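Local coordinates for hypothetical protein AGR_pAT_315 (Agrobacterium tumefaciens str. C58, PDB 1VQY) that is of unknown function but belongs to the NIPSNAP family, whose members share the dimeric alpha-beta barrel type of fold, at residues 89-92 against 93-96. Residues are numbered along the deposited sequence; the frame is centred on the assembly and turned at random.
Sequences QAFI and PRLS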
loop_
_atom_site.group_PDB
_atom_site.type_symbol
_atom_site.label_atom_id
_atom_site.label_comp_id
_atom_site.label_asym_id
_atom_site.label_seq_id
_atom_site.Cartn_x
_atom_site.Cartn_y
_atom_site.Cartn_z
ATOM N N GLN B 89 14.750 -27.894 8.829
ATOM C CA GLN B 89 15.766 -26.928 9.239
ATOM C C GLN B 89 16.832 -26.758 8.172
ATOM O O GLN B 89 17.335 -25.642 7.955
ATOM C CB GLN B 89 16.388 -27.340 10.569
ATOM C CG GLN B 89 15.457 -27.040 11.750
ATOM C CD GLN B 89 15.993 -27.563 13.070
ATOM O OE1 GLN B 89 17.049 -28.209 13.116
ATOM N NE2 GLN B 89 15.265 -27.285 14.158
ATOM N N ALA B 90 17.155 -27.863 7.499
ATOM C CA ALA B 90 18.077 -27.846 6.370
ATOM C C ALA B 90 17.429 -27.283 5.084
ATOM O O ALA B 90 18.126 -26.771 4.207
ATOM C CB ALA B 90 18.627 -29.265 6.127
ATOM N N PHE B 91 16.102 -27.367 4.984
ATOM C CA PHE B 91 15.375 -26.961 3.765
ATOM C C PHE B 91 14.959 -25.483 3.720
ATOM O O PHE B 91 15.038 -24.825 2.658
ATOM C CB PHE B 91 14.116 -27.827 3.557
ATOM C CG PHE B 91 13.227 -27.321 2.463
ATOM C CD1 PHE B 91 13.489 -27.637 1.145
ATOM C CD2 PHE B 91 12.149 -26.473 2.749
ATOM C CE1 PHE B 91 12.680 -27.134 0.121
ATOM C CE2 PHE B 91 11.331 -25.975 1.731
ATOM C CZ PHE B 91 11.599 -26.304 0.416
ATOM N N ILE B 92 14.482 -24.979 4.850
ATOM C CA ILE B 92 13.862 -23.651 4.898
ATOM C C ILE B 92 14.802 -22.437 4.630
ATOM O O ILE B 92 14.361 -21.437 4.050
ATOM C CB ILE B 92 13.023 -23.480 6.209
ATOM C CG1 ILE B 92 12.198 -22.182 6.185
ATOM C CG2 ILE B 92 13.896 -23.515 7.428
ATOM C CD1 ILE B 92 11.229 -22.071 4.993
ATOM N N PRO B 93 16.091 -22.528 5.009
ATOM C CA PRO B 93 16.970 -21.420 4.672
ATOM C C PRO B 93 17.179 -21.269 3.163
ATOM O O PRO B 93 17.410 -20.161 2.695
ATOM C CB PRO B 93 18.306 -21.790 5.344
ATOM C CG PRO B 93 17.997 -22.896 6.292
ATOM C CD PRO B 93 16.828 -23.600 5.704
ATOM N N ARG B 94 17.112 -22.359 2.416
ATOM C CA ARG B 94 17.309 -22.283 0.973
ATOM C C ARG B 94 16.090 -21.716 0.286
ATOM O O ARG B 94 16.194 -21.145 -0.798
ATOM C CB ARG B 94 17.589 -23.665 0.384
ATOM C CG ARG B 94 18.888 -24.285 0.821
ATOM C CD ARG B 94 19.056 -25.621 0.137
ATOM N NE ARG B 94 18.491 -26.698 0.934
ATOM C CZ ARG B 94 17.906 -27.796 0.441
ATOM N NH1 ARG B 94 17.767 -27.977 -0.878
ATOM N NH2 ARG B 94 17.453 -28.728 1.286
ATOM N N LEU B 95 14.929 -21.919 0.892
ATOM C CA LEU B 95 13.703 -21.368 0.358
ATOM C C LEU B 95 13.545 -19.888 0.746
ATOM O O LEU B 95 13.220 -19.050 -0.084
ATOM C CB LEU B 95 12.512 -22.154 0.876
ATOM C CG LEU B 95 11.223 -21.839 0.128
ATOM C CD1 LEU B 95 11.268 -22.412 -1.295
ATOM C CD2 LEU B 95 10.032 -22.367 0.904
ATOM N N SER B 96 13.783 -19.589 2.018
ATOM C CA SER B 96 13.576 -18.244 2.579
ATOM C C SER B 96 14.396 -17.156 1.917
ATOM O O SER B 96 13.970 -16.012 1.871
ATOM C CB SER B 96 13.922 -18.244 4.068
ATOM O OG SER B 96 13.078 -19.133 4.762
#
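Ile-92 and Ser-96 join by a regular i to i+4 backbone bond, Ser-96 N to Ile-92 O at 2.8 Å, after the helix has kinked at Pro-93, which has no N-H to give to Gln-89 O. The proline ring sits there instead, its CD 3.1 Å from Gln-89 O, and one residue on Arg-94 N makes just a weak bond to Phe-91 O. Ala-90 O, which Arg-94 N would normally reach, is taken up by the side chain of that same arginine: NE donates to it at 3.3 Å, nearly straight (164°), with the oxygen lying in the guanidinium plane. A bend at chi3 (-91°) folds the chain back for this. The guanidinium then stands almost upright to the Phe-91 ring, planes 81° apart, with Phe-91 CD1 over one of its faces. Ser-96 OG gives Ile-92 O a second bond of 2.7 Å, coming from above the carbonyl plane; the first torsion sets the hydroxyl beside its own backbone N, and both donors grip one oxygen. On the buried side Leu-95 CD2 packs 3.9 Å from Phe-91 CE2. The last two turns of helix 86-96 lie against helix 27-46, where Leu-95 touches Tyr-30 and Val-34 and Arg-94 NH2 forms a salt bridge with Glu-37, shortly before the chain enters strand 99-109.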